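Local coordinates for protein putative dehydrogenase (Pseudomonas fluorescens, PDB 6UUG) that probably oxidises methanesulfinate to methanesulfonate as the flavin-dependent monooxygenase component of a two-component system in bacterial sulfur assimilation, at residues A[312-317]-A[344-349]; A[90-95]-A[253-258]; A[339-344]-A[397-402]; A[350-355]-A[391-396]. All coordinates share one frame; numbering follows the deposited sequence.

Contact 1 (A[312-317]-A[344-349]); sequences LLVERA and ATAKVA
Leu313 reaches segment 344-349 with CG beside its own backbone N (chi1 -73°) and an extended second torsion, which spreads its two methyls over two different residues. CD1 lies 3.7 Å from Ala349 CB. CD2 lies 3.9 Å from Thr345 CG2, where the two side chains cross at about a right angle. In Thr345 it is the hydroxyl that stands beside the backbone N (chi1 -64° for OG1). That turns CG2 to Leu313, while OG1 hydrogen-bonds to Thr341 O on its own helix.

Ala346 fills the centre. Its CB sits 3.6 Å from Leu313 O and 3.9 Å from Leu313 CB, so it rests on backbone as well as side chain. Val314 closes one side with CG2, 4.0 Å from Ala346 CB. The two segments run nearly antiparallel, at 152°, with axes 8.5 Å apart. This close pairing joins helix 294-327 to helix 333-360 in the C-terminal helical domain of the acyl-CoA dehydrogenase fold. Leu313 also packs on Leu312 of the second subunit, so the contact borders a subunit interface.

The contact itself is all van der Waals. Leu313 O keeps its helix bond from Ala317 N at 3.1 Å while Ala346 CB presses near it. With alanines at the interface the axes can approach this closely. The polar atoms nearby, Leu313 O and Thr345 OG1, are bonded within their own helices.

Contact 2 (A[90-95]-A[253-258]); sequences QVVREF and QLTFTH
Gln90 meets His258 through its backbone: Gln90 N is 4.1 Å from His258 CD2, approaching the ring obliquely. Two residues on, Val92 directs its side chain at the other helix. Its CG1 is anti to the backbone N (chi1 172°) and rests 4.0 Å from Thr255 O, with the Thr255 methyl a little farther off.

Both segments are helical, and they run in broadly the same direction, 37° apart. Helix 85-96 belongs to the N-terminal helical region of the acyl-CoA dehydrogenase fold and helix 247-277 to the C-terminal one, so this contact seats one helical domain on the other.

Arg93 comes next and packs with the base of its chain. Its CB lies 3.6 Å from His258 O and close to the plane of the His258 ring, at the edge. The rest of the chain is extended and leads away to salt bridges with Glu265 and Glu315. The His258 ring is held in place by its own helix. ND1 donates to Leu254 O at 2.9 Å, with a fairly straight N-H...O angle of 156°, and the acceptor lies near the ring plane. His258 N reaches the same oxygen from the opposite face of the carbonyl plane.

Contact 3 (A[339-344]-A[397-402]); sequences LATAIA and HELGDW
Thr341 and Ala344 on one helix face Leu399 on the other, where two helices of the acyl-CoA dehydrogenase C-terminal bundle cross. Helix 333-360 and helix 392-405 meet here at 131°, and the axes of the segments stay 10.3 Å apart.

In the tight part, methyls meet methyls and backbone oxygens. Leu399 swings its branched end inward and sets the two methyls apart. CD2 lies 3.7 Å from Thr341 CG2 and also touches Thr341 O. CD1 rests 3.9 Å from Ala344 O. Thr341 points its methyl opposite the backbone N (OG1 chi1 -62°) and shares it with Trp402, whose CD1 is 3.8 Å away. The threonine and tryptophan side chains cross at about a right angle. Trp304 of the second subunit packs edge-to-face on the Trp402 ring, so the cluster continues across a subunit boundary.

The other side is looser, with one ordered water between the helices, and Pro409 packs there against Ala340, Thr341 and Glu398. Glu398 is extended, and its OE2 stops 3.8 Å from Ala344 CB, a van der Waals touch. Its polar link to the other helix runs through the water, which sits 2.8 Å from Thr341 OG1 and donates a longer bond, 3.3 Å, to Glu398 OE2. Thr341 OG1 also hydrogen-bonds to Gly337 O on its own helix, and lies 4.2 Å above the Trp402 ring plane, displaced toward the rim.

Contact 4 (A[350-355]-A[391-396]); sequences ASRQGL and PLDYKL
Arg352 and Leu392 make the closest apolar touch, Arg352 CG to Leu392 CD2 at 3.4 Å. In this acyl-CoA dehydrogenase fold they join helix 333-360 to the first turn of the chain's last helix, 392-405. The axes of the two short segments come no closer than 12.1 Å, so the leucine has to reach across. Its first torsion, -128°, is away from the staggered positions. It sets CD1 on Ser351 and CD2 on Arg352. CD1 of Leu392 lies 3.8 Å from Ser351 CB.

Leu396 adds the second apolar piece. Its CD1 lies over one face of the Arg352 guanidinium, 3.5 Å from NH2. The two side chains come from opposite directions, and a bend at the third torsion of Arg352 (146°) helps carry the flat group there.

Farther out, charge and water position the arginine. NH2 and Asp393 OD1 are too far apart for a salt bridge. A water spans the gap at the edge of the guanidinium, in its plane, accepting from NH2 at 2.9 Å and donating to OD1 at 2.9 Å. Arg352 NH1 forms a salt bridge with Glu302 of the second subunit. Ser351 OG bonds to Lys347 O on its own helix. Asp393 is tied to another neighbour: its second oxygen, OD2, is hydrogen-bonded to His299 NE2 of the third subunit.

Overall arrangement
Three contacts share helix 333-360. Along it come contact 3, contact 1 and contact 4, with contact 1 centred about 10 Å from contact 3 and 11 Å from contact 4. Contacts 3 and 4 both pair it with helix 392-405, and along the chain contact 4 is nested inside the loop that contact 3 closes. Contact 1 pairs it with helix 294-327. Contact 2 lies nearer the chain centre and brings in the N-terminal region. It is linked to contact 1 by the Glu315-Arg93 salt bridge. Contacts 1, 3 and 4 also touch the second subunit, so the C-terminal helices serve both the fold and the four-chain assembly.

Contact 1 (A[312-317]-A[344-349])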
loop_
_atom_site.group_PDB
_atom_site.type_symbol
_atom_site.label_atom_id
_atom_site.label_comp_id
_atom_site.label_asym_id
_atom_site.label_seq_id
_atom_site.Cartn_x
_atom_site.Cartn_y
_atom_site.Cartn_z
ATOM N N LEU A 312 -12.039 -16.999 -3.260
ATOM C CA LEU A 312 -11.469 -18.346 -3.218
ATOM C C LEU A 312 -11.000 -18.724 -1.811
ATOM O O LEU A 312 -11.159 -19.883 -1.386
ATOM C CB LEU A 312 -10.327 -18.468 -4.220
ATOM C CG LEU A 312 -10.710 -18.313 -5.697
ATOM C CD1 LEU A 312 -9.491 -18.652 -6.572
ATOM C CD2 LEU A 312 -11.918 -19.188 -6.060
ATOM N N LEU A 313 -10.388 -17.784 -1.085
ATOM C CA LEU A 313 -9.939 -18.100 0.272
ATOM C C LEU A 313 -11.115 -18.409 1.188
ATOM O O LEU A 313 -11.048 -19.340 2.006
ATOM C CB LEU A 313 -9.117 -16.941 0.841
ATOM C CG LEU A 313 -7.710 -16.737 0.284
ATOM C CD1 LEU A 313 -7.230 -15.339 0.791
ATOM C CD2 LEU A 313 -6.794 -17.869 0.774
ATOM N N VAL A 314 -12.191 -17.623 1.086
ATOM C CA VAL A 314 -13.361 -17.851 1.928
ATOM C C VAL A 314 -14.015 -19.189 1.580
ATOM O O VAL A 314 -14.382 -19.977 2.464
ATOM C CB VAL A 314 -14.345 -16.674 1.794
ATOM C CG1 VAL A 314 -15.649 -16.979 2.516
ATOM C CG2 VAL A 314 -13.717 -15.417 2.390
ATOM N N GLU A 315 -14.162 -19.466 0.289
ATOM C CA GLU A 315 -14.832 -20.695 -0.122
ATOM C C GLU A 315 -13.987 -21.914 0.202
ATOM O O GLU A 315 -14.538 -22.984 0.512
ATOM C CB GLU A 315 -15.171 -20.615 -1.610
ATOM C CG GLU A 315 -16.301 -19.633 -1.843
ATOM C CD GLU A 315 -16.539 -19.278 -3.301
ATOM O OE1 GLU A 315 -15.775 -19.748 -4.182
ATOM O OE2 GLU A 315 -17.498 -18.512 -3.556
ATOM N N ARG A 316 -12.657 -21.777 0.154
ATOM C CA ARG A 316 -11.812 -22.896 0.556
ATOM C C ARG A 316 -11.948 -23.178 2.045
ATOM O O ARG A 316 -12.048 -24.340 2.456
ATOM C CB ARG A 316 -10.344 -22.655 0.220
ATOM C CG ARG A 316 -9.564 -23.838 0.785
ATOM C CD ARG A 316 -8.139 -23.699 0.820
ATOM N NE ARG A 316 -7.685 -22.544 1.574
ATOM C CZ ARG A 316 -6.408 -22.209 1.580
ATOM N NH1 ARG A 316 -5.552 -22.960 0.886
ATOM N NH2 ARG A 316 -5.994 -21.153 2.251
ATOM N N ALA A 317 -11.954 -22.136 2.875
ATOM C CA ALA A 317 -12.178 -22.360 4.302
ATOM C C ALA A 317 -13.532 -23.004 4.568
ATOM O O ALA A 317 -13.658 -23.859 5.460
ATOM C CB ALA A 317 -12.069 -21.030 5.058
ATOM N N ALA A 344 -8.382 -18.000 9.317
ATOM C CA ALA A 344 -7.721 -16.740 9.664
ATOM C C ALA A 344 -7.123 -16.080 8.438
ATOM O O ALA A 344 -7.160 -14.852 8.312
ATOM C CB ALA A 344 -6.631 -16.974 10.713
ATOM N N THR A 345 -6.586 -16.884 7.513
ATOM C CA THR A 345 -6.044 -16.349 6.265
ATOM C C THR A 345 -7.137 -15.652 5.466
ATOM O O THR A 345 -6.951 -14.528 4.976
ATOM C CB THR A 345 -5.426 -17.498 5.455
ATOM O OG1 THR A 345 -4.317 -18.054 6.177
ATOM C CG2 THR A 345 -4.942 -17.019 4.105
ATOM N N ALA A 346 -8.295 -16.308 5.331
ATOM C CA ALA A 346 -9.431 -15.706 4.631
ATOM C C ALA A 346 -9.931 -14.450 5.338
ATOM O O ALA A 346 -10.289 -13.460 4.682
ATOM C CB ALA A 346 -10.568 -16.728 4.494
ATOM N N LYS A 347 -9.974 -14.472 6.675
ATOM C CA LYS A 347 -10.473 -13.323 7.424
ATOM C C LYS A 347 -9.571 -12.111 7.255
ATOM O O LYS A 347 -10.067 -10.983 7.099
ATOM C CB LYS A 347 -10.616 -13.687 8.909
ATOM C CG LYS A 347 -11.455 -12.643 9.673
ATOM C CD LYS A 347 -11.830 -13.081 11.083
ATOM C CE LYS A 347 -12.494 -11.920 11.842
ATOM N NZ LYS A 347 -11.848 -11.694 13.155
ATOM N N VAL A 348 -8.242 -12.301 7.296
ATOM C CA VAL A 348 -7.339 -11.167 7.089
ATOM C C VAL A 348 -7.564 -10.553 5.708
ATOM O O VAL A 348 -7.699 -9.329 5.565
ATOM C CB VAL A 348 -5.877 -11.593 7.294
ATOM C CG1 VAL A 348 -4.932 -10.463 6.886
ATOM C CG2 VAL A 348 -5.662 -11.928 8.768
ATOM N N ALA A 349 -7.651 -11.395 4.672
ATOM C CA ALA A 349 -7.864 -10.879 3.324
ATOM C C ALA A 349 -9.210 -10.180 3.209
ATOM O O ALA A 349 -9.297 -9.067 2.665
ATOM C CB ALA A 349 -7.768 -12.004 2.293
#

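Contact 2 (A[90-95]-A[253-258])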
loop_
_atom_site.group_PDB
_atom_site.type_symbol
_atom_site.label_atom_id
_atom_site.label_comp_id
_atom_site.label_asym_id
_atom_site.label_seq_id
_atom_site.Cartn_x
_atom_site.Cartn_y
_atom_site.Cartn_z
ATOM N N GLN A 90 -22.988 -19.398 3.058
ATOM C CA GLN A 90 -23.343 -18.743 1.803
ATOM C C GLN A 90 -24.560 -17.842 1.976
ATOM O O GLN A 90 -24.623 -16.750 1.403
ATOM C CB GLN A 90 -23.614 -19.799 0.713
ATOM C CG GLN A 90 -23.784 -19.204 -0.681
ATOM C CD GLN A 90 -24.047 -20.267 -1.755
ATOM O OE1 GLN A 90 -24.553 -21.350 -1.460
ATOM N NE2 GLN A 90 -23.720 -19.947 -2.998
ATOM N N VAL A 91 -25.551 -18.287 2.753
ATOM C CA VAL A 91 -26.719 -17.443 2.988
ATOM C C VAL A 91 -26.347 -16.230 3.840
ATOM O O VAL A 91 -26.806 -15.116 3.572
ATOM C CB VAL A 91 -27.864 -18.270 3.600
ATOM C CG1 VAL A 91 -28.977 -17.358 4.083
ATOM C CG2 VAL A 91 -28.390 -19.275 2.535
ATOM N N VAL A 92 -25.482 -16.409 4.847
ATOM C CA VAL A 92 -24.980 -15.259 5.612
ATOM C C VAL A 92 -24.356 -14.223 4.673
ATOM O O VAL A 92 -24.638 -13.016 4.754
ATOM C CB VAL A 92 -23.970 -15.726 6.685
ATOM C CG1 VAL A 92 -23.302 -14.526 7.344
ATOM C CG2 VAL A 92 -24.647 -16.595 7.752
ATOM N N ARG A 93 -23.487 -14.690 3.771
ATOM C CA ARG A 93 -22.834 -13.825 2.793
ATOM C C ARG A 93 -23.853 -13.113 1.908
ATOM O O ARG A 93 -23.724 -11.911 1.633
ATOM C CB ARG A 93 -21.880 -14.678 1.946
ATOM C CG ARG A 93 -21.318 -14.038 0.675
ATOM C CD ARG A 93 -20.485 -15.095 -0.080
ATOM N NE ARG A 93 -19.892 -14.649 -1.342
ATOM C CZ ARG A 93 -19.182 -15.452 -2.133
ATOM N NH1 ARG A 93 -18.979 -16.720 -1.773
ATOM N NH2 ARG A 93 -18.678 -14.999 -3.280
ATOM N N GLU A 94 -24.887 -13.838 1.466
ATOM C CA GLU A 94 -25.896 -13.241 0.595
ATOM C C GLU A 94 -26.663 -12.131 1.304
ATOM O O GLU A 94 -26.938 -11.083 0.713
ATOM C CB GLU A 94 -26.860 -14.318 0.100
ATOM C CG GLU A 94 -27.824 -13.817 -0.960
ATOM C CD GLU A 94 -27.153 -13.578 -2.301
ATOM O OE1 GLU A 94 -26.108 -14.206 -2.578
ATOM O OE2 GLU A 94 -27.677 -12.761 -3.086
ATOM N N PHE A 95 -27.024 -12.344 2.576
ATOM C CA PHE A 95 -27.698 -11.283 3.326
ATOM C C PHE A 95 -26.775 -10.084 3.507
ATOM O O PHE A 95 -27.207 -8.933 3.379
ATOM C CB PHE A 95 -28.160 -11.784 4.692
ATOM C CG PHE A 95 -29.352 -12.700 4.641
ATOM C CD1 PHE A 95 -30.334 -12.527 3.681
ATOM C CD2 PHE A 95 -29.482 -13.727 5.557
ATOM C CE1 PHE A 95 -31.441 -13.383 3.634
ATOM C CE2 PHE A 95 -30.588 -14.576 5.521
ATOM C CZ PHE A 95 -31.558 -14.395 4.558
ATOM N N GLN A 253 -15.623 -17.317 13.671
ATOM C CA GLN A 253 -14.690 -16.564 12.832
ATOM C C GLN A 253 -15.072 -16.629 11.360
ATOM O O GLN A 253 -15.019 -15.614 10.658
ATOM C CB GLN A 253 -13.270 -17.096 13.021
ATOM C CG GLN A 253 -12.702 -16.823 14.407
ATOM C CD GLN A 253 -12.322 -15.362 14.583
ATOM O OE1 GLN A 253 -11.639 -14.791 13.732
ATOM N NE2 GLN A 253 -12.782 -14.743 15.678
ATOM N N LEU A 254 -15.445 -17.814 10.868
ATOM C CA LEU A 254 -15.817 -17.924 9.461
ATOM C C LEU A 254 -17.177 -17.282 9.175
ATOM O O LEU A 254 -17.426 -16.858 8.039
ATOM C CB LEU A 254 -15.786 -19.408 9.031
ATOM C CG LEU A 254 -15.873 -19.678 7.523
ATOM C CD1 LEU A 254 -14.823 -18.894 6.771
ATOM C CD2 LEU A 254 -15.714 -21.177 7.223
ATOM N N THR A 255 -18.051 -17.170 10.181
ATOM C CA THR A 255 -19.305 -16.436 9.999
ATOM C C THR A 255 -19.028 -14.959 9.756
ATOM O O THR A 255 -19.543 -14.372 8.795
ATOM C CB THR A 255 -20.212 -16.636 11.220
ATOM O OG1 THR A 255 -20.585 -18.022 11.320
ATOM C CG2 THR A 255 -21.477 -15.781 11.117
ATOM N N PHE A 256 -18.187 -14.352 10.607
ATOM C CA PHE A 256 -17.748 -12.975 10.372
ATOM C C PHE A 256 -17.104 -12.837 9.006
ATOM O O PHE A 256 -17.350 -11.862 8.293
ATOM C CB PHE A 256 -16.741 -12.531 11.438
ATOM C CG PHE A 256 -17.368 -12.108 12.727
ATOM C CD1 PHE A 256 -18.296 -11.081 12.749
ATOM C CD2 PHE A 256 -16.986 -12.694 13.919
ATOM C CE1 PHE A 256 -18.870 -10.674 13.944
ATOM C CE2 PHE A 256 -17.553 -12.293 15.119
ATOM C CZ PHE A 256 -18.500 -11.280 15.128
ATOM N N THR A 257 -16.259 -13.808 8.637
ATOM C CA THR A 257 -15.532 -13.726 7.375
ATOM C C THR A 257 -16.490 -13.689 6.191
ATOM O O THR A 257 -16.292 -12.907 5.254
ATOM C CB THR A 257 -14.555 -14.899 7.238
ATOM O OG1 THR A 257 -13.587 -14.850 8.294
ATOM C CG2 THR A 257 -13.805 -14.822 5.905
ATOM N N HIS A 258 -17.518 -14.551 6.200
ATOM C CA HIS A 258 -18.507 -14.524 5.124
ATOM C C HIS A 258 -19.260 -13.201 5.097
ATOM O O HIS A 258 -19.634 -12.716 4.018
ATOM C CB HIS A 258 -19.486 -15.696 5.273
ATOM C CG HIS A 258 -18.970 -16.980 4.716
ATOM N ND1 HIS A 258 -17.993 -17.727 5.332
ATOM C CD2 HIS A 258 -19.302 -17.647 3.581
ATOM C CE1 HIS A 258 -17.747 -18.807 4.602
ATOM N NE2 HIS A 258 -18.531 -18.782 3.534
#

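Contact 3 (A[339-344]-A[397-402])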
loop_
_atom_site.group_PDB
_atom_site.type_symbol
_atom_site.label_atom_id
_atom_site.label_comp_id
_atom_site.label_asym_id
_atom_site.label_seq_id
_atom_site.Cartn_x
_atom_site.Cartn_y
_atom_site.Cartn_z
ATOM N N LEU A 339 -7.631 -26.052 9.555
ATOM C CA LEU A 339 -8.838 -25.266 9.301
ATOM C C LEU A 339 -8.719 -23.871 9.910
ATOM O O LEU A 339 -9.054 -22.869 9.268
ATOM C CB LEU A 339 -10.073 -25.981 9.864
ATOM C CG LEU A 339 -11.400 -25.218 9.782
ATOM C CD1 LEU A 339 -11.775 -24.867 8.341
ATOM C CD2 LEU A 339 -12.540 -26.016 10.451
ATOM N N ALA A 340 -8.282 -23.796 11.166
ATOM C CA ALA A 340 -8.139 -22.502 11.826
ATOM C C ALA A 340 -7.227 -21.562 11.035
ATOM O O ALA A 340 -7.529 -20.369 10.889
ATOM C CB ALA A 340 -7.603 -22.705 13.244
ATOM N N THR A 341 -6.103 -22.080 10.533
ATOM C CA THR A 341 -5.194 -21.263 9.730
ATOM C C THR A 341 -5.864 -20.799 8.441
ATOM O O THR A 341 -5.736 -19.631 8.051
ATOM C CB THR A 341 -3.922 -22.053 9.423
ATOM O OG1 THR A 341 -3.258 -22.362 10.653
ATOM C CG2 THR A 341 -2.976 -21.248 8.537
ATOM N N ALA A 342 -6.604 -21.691 7.779
ATOM C CA ALA A 342 -7.271 -21.315 6.534
ATOM C C ALA A 342 -8.324 -20.236 6.762
ATOM O O ALA A 342 -8.504 -19.344 5.921
ATOM C CB ALA A 342 -7.917 -22.550 5.890
ATOM N N ILE A 343 -9.064 -20.323 7.870
ATOM C CA ILE A 343 -10.084 -19.318 8.177
ATOM C C ILE A 343 -9.430 -17.977 8.493
ATOM O O ILE A 343 -9.880 -16.914 8.039
ATOM C CB ILE A 343 -10.970 -19.784 9.349
ATOM C CG1 ILE A 343 -11.860 -20.959 8.926
ATOM C CG2 ILE A 343 -11.830 -18.616 9.852
ATOM C CD1 ILE A 343 -12.460 -21.743 10.144
ATOM N N ALA A 344 -8.382 -18.000 9.317
ATOM C CA ALA A 344 -7.721 -16.740 9.664
ATOM C C ALA A 344 -7.123 -16.080 8.438
ATOM O O ALA A 344 -7.160 -14.852 8.312
ATOM C CB ALA A 344 -6.631 -16.974 10.713
ATOM N N HIS A 397 0.101 -12.091 13.565
ATOM C CA HIS A 397 1.052 -12.734 14.467
ATOM C C HIS A 397 0.849 -14.253 14.474
ATOM O O HIS A 397 1.804 -15.023 14.299
ATOM C CB HIS A 397 0.884 -12.123 15.865
ATOM C CG HIS A 397 1.911 -12.571 16.865
ATOM N ND1 HIS A 397 1.891 -13.829 17.435
ATOM C CD2 HIS A 397 2.942 -11.911 17.447
ATOM C CE1 HIS A 397 2.890 -13.934 18.299
ATOM N NE2 HIS A 397 3.542 -12.786 18.326
ATOM N N GLU A 398 -0.403 -14.695 14.636
ATOM C CA GLU A 398 -0.729 -16.126 14.639
ATOM C C GLU A 398 -0.363 -16.792 13.310
ATOM O O GLU A 398 0.228 -17.878 13.282
ATOM C CB GLU A 398 -2.227 -16.296 14.942
ATOM C CG GLU A 398 -2.774 -17.707 14.772
ATOM C CD GLU A 398 -4.291 -17.737 14.556
ATOM O OE1 GLU A 398 -5.012 -17.011 15.276
ATOM O OE2 GLU A 398 -4.749 -18.487 13.651
ATOM N N LEU A 399 -0.720 -16.157 12.187
ATOM C CA LEU A 399 -0.399 -16.724 10.885
ATOM C C LEU A 399 1.104 -16.774 10.639
ATOM O O LEU A 399 1.592 -17.697 9.977
ATOM C CB LEU A 399 -1.100 -15.921 9.778
ATOM C CG LEU A 399 -2.622 -16.128 9.679
ATOM C CD1 LEU A 399 -3.259 -15.199 8.629
ATOM C CD2 LEU A 399 -2.963 -17.590 9.339
ATOM N N GLY A 400 1.850 -15.797 11.150
ATOM C CA GLY A 400 3.292 -15.853 11.011
ATOM C C GLY A 400 3.875 -16.982 11.831
ATOM O O GLY A 400 4.845 -17.616 11.425
ATOM N N ASP A 401 3.279 -17.251 12.991
ATOM C CA ASP A 401 3.760 -18.365 13.800
ATOM C C ASP A 401 3.604 -19.677 13.045
ATOM O O ASP A 401 4.460 -20.557 13.140
ATOM C CB ASP A 401 3.016 -18.404 15.129
ATOM C CG ASP A 401 3.830 -19.051 16.256
ATOM O OD1 ASP A 401 5.074 -19.088 16.191
ATOM O OD2 ASP A 401 3.196 -19.536 17.214
ATOM N N TRP A 402 2.525 -19.816 12.268
ATOM C CA TRP A 402 2.385 -20.980 11.392
ATOM C C TRP A 402 3.375 -20.929 10.233
ATOM O O TRP A 402 4.063 -21.909 9.935
ATOM C CB TRP A 402 0.959 -21.075 10.840
ATOM C CG TRP A 402 0.894 -22.071 9.729
ATOM C CD1 TRP A 402 0.736 -21.819 8.392
ATOM C CD2 TRP A 402 1.060 -23.490 9.849
ATOM N NE1 TRP A 402 0.766 -22.993 7.683
ATOM C CE2 TRP A 402 0.970 -24.034 8.553
ATOM C CE3 TRP A 402 1.268 -24.350 10.932
ATOM C CZ2 TRP A 402 1.084 -25.409 8.306
ATOM C CZ3 TRP A 402 1.371 -25.708 10.691
ATOM C CH2 TRP A 402 1.282 -26.224 9.387
HETATM O O HOH W 1 -2.387 -20.090 12.076
#

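Contact 4 (A[350-355]-A[391-396])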
loop_
_atom_site.group_PDB
_atom_site.type_symbol
_atom_site.label_atom_id
_atom_site.label_comp_id
_atom_site.label_asym_id
_atom_site.label_seq_id
_atom_site.Cartn_x
_atom_site.Cartn_y
_atom_site.Cartn_z
ATOM N N ALA A 350 -10.272 -10.807 3.718
ATOM C CA ALA A 350 -11.593 -10.187 3.622
ATOM C C ALA A 350 -11.631 -8.867 4.374
ATOM O O ALA A 350 -12.251 -7.906 3.916
ATOM C CB ALA A 350 -12.674 -11.116 4.160
ATOM N N SER A 351 -10.971 -8.808 5.532
ATOM C CA SER A 351 -10.982 -7.588 6.337
ATOM C C SER A 351 -10.260 -6.462 5.625
ATOM O O SER A 351 -10.800 -5.356 5.463
ATOM C CB SER A 351 -10.321 -7.854 7.697
ATOM O OG SER A 351 -11.111 -8.741 8.483
ATOM N N ARG A 352 -9.012 -6.713 5.231
ATOM C CA ARG A 352 -8.161 -5.643 4.716
ATOM C C ARG A 352 -8.566 -5.244 3.310
ATOM O O ARG A 352 -8.734 -4.050 3.010
ATOM C CB ARG A 352 -6.707 -6.087 4.712
ATOM C CG ARG A 352 -6.132 -6.172 6.064
ATOM C CD ARG A 352 -4.661 -6.411 5.956
ATOM N NE ARG A 352 -3.971 -5.751 7.048
ATOM C CZ ARG A 352 -2.663 -5.848 7.240
ATOM N NH1 ARG A 352 -1.946 -6.578 6.398
ATOM N NH2 ARG A 352 -2.085 -5.223 8.263
ATOM N N GLN A 353 -8.673 -6.225 2.417
ATOM C CA GLN A 353 -9.037 -5.899 1.046
ATOM C C GLN A 353 -10.498 -5.468 0.945
ATOM O O GLN A 353 -10.844 -4.627 0.102
ATOM C CB GLN A 353 -8.747 -7.094 0.137
ATOM C CG GLN A 353 -7.251 -7.407 -0.004
ATOM C CD GLN A 353 -7.015 -8.592 -0.936
ATOM O OE1 GLN A 353 -7.097 -9.739 -0.520
ATOM N NE2 GLN A 353 -6.741 -8.311 -2.201
ATOM N N GLY A 354 -11.367 -6.025 1.785
ATOM C CA GLY A 354 -12.754 -5.591 1.791
ATOM C C GLY A 354 -12.890 -4.131 2.192
ATOM O O GLY A 354 -13.617 -3.364 1.562
ATOM N N LEU A 355 -12.197 -3.728 3.262
ATOM C CA LEU A 355 -12.351 -2.349 3.714
ATOM C C LEU A 355 -11.811 -1.379 2.679
ATOM O O LEU A 355 -12.380 -0.291 2.485
ATOM C CB LEU A 355 -11.656 -2.158 5.074
ATOM C CG LEU A 355 -11.989 -0.857 5.805
ATOM C CD1 LEU A 355 -13.435 -0.875 6.305
ATOM C CD2 LEU A 355 -11.009 -0.686 6.963
ATOM N N PRO A 391 -8.379 -8.128 16.777
ATOM C CA PRO A 391 -7.413 -7.222 16.131
ATOM C C PRO A 391 -6.563 -7.904 15.061
ATOM O O PRO A 391 -5.920 -8.929 15.300
ATOM C CB PRO A 391 -6.558 -6.714 17.303
ATOM C CG PRO A 391 -6.892 -7.578 18.471
ATOM C CD PRO A 391 -8.262 -8.119 18.243
ATOM N N LEU A 392 -6.547 -7.292 13.870
ATOM C CA LEU A 392 -5.873 -7.881 12.712
ATOM C C LEU A 392 -4.386 -8.120 12.961
ATOM O O LEU A 392 -3.824 -9.103 12.470
ATOM C CB LEU A 392 -6.067 -6.969 11.495
ATOM C CG LEU A 392 -6.601 -7.555 10.190
ATOM C CD1 LEU A 392 -7.723 -8.530 10.446
ATOM C CD2 LEU A 392 -7.108 -6.409 9.346
ATOM N N ASP A 393 -3.720 -7.235 13.711
ATOM C CA ASP A 393 -2.281 -7.406 13.896
ATOM C C ASP A 393 -1.976 -8.710 14.613
ATOM O O ASP A 393 -0.961 -9.353 14.340
ATOM C CB ASP A 393 -1.692 -6.232 14.676
ATOM C CG ASP A 393 -1.622 -4.964 13.855
ATOM O OD1 ASP A 393 -1.224 -5.037 12.671
ATOM O OD2 ASP A 393 -1.986 -3.909 14.404
ATOM N N TYR A 394 -2.834 -9.109 15.547
ATOM C CA TYR A 394 -2.578 -10.356 16.250
ATOM C C TYR A 394 -3.010 -11.572 15.440
ATOM O O TYR A 394 -2.479 -12.666 15.662
ATOM C CB TYR A 394 -3.228 -10.308 17.642
ATOM C CG TYR A 394 -2.344 -9.493 18.563
ATOM C CD1 TYR A 394 -1.169 -10.031 19.073
ATOM C CD2 TYR A 394 -2.636 -8.163 18.858
ATOM C CE1 TYR A 394 -0.320 -9.287 19.884
ATOM C CE2 TYR A 394 -1.785 -7.399 19.689
ATOM C CZ TYR A 394 -0.631 -7.976 20.186
ATOM O OH TYR A 394 0.225 -7.256 20.990
ATOM N N LYS A 395 -3.932 -11.405 14.481
ATOM C CA LYS A 395 -4.170 -12.467 13.505
ATOM C C LYS A 395 -2.940 -12.703 12.641
ATOM O O LYS A 395 -2.585 -13.853 12.351
ATOM C CB LYS A 395 -5.385 -12.128 12.628
ATOM C CG LYS A 395 -6.750 -12.216 13.357
ATOM C CD LYS A 395 -7.411 -13.618 13.239
ATOM C CE LYS A 395 -6.903 -14.600 14.293
ATOM N NZ LYS A 395 -7.892 -15.683 14.618
ATOM N N LEU A 396 -2.276 -11.618 12.214
ATOM C CA LEU A 396 -1.049 -11.762 11.441
ATOM C C LEU A 396 0.042 -12.423 12.272
ATOM O O LEU A 396 0.844 -13.206 11.750
ATOM C CB LEU A 396 -0.590 -10.386 10.929
ATOM C CG LEU A 396 -1.485 -9.803 9.826
ATOM C CD1 LEU A 396 -1.133 -8.342 9.537
ATOM C CD2 LEU A 396 -1.350 -10.646 8.567
HETATM O O HOH W 2 -2.811 -3.710 10.679
#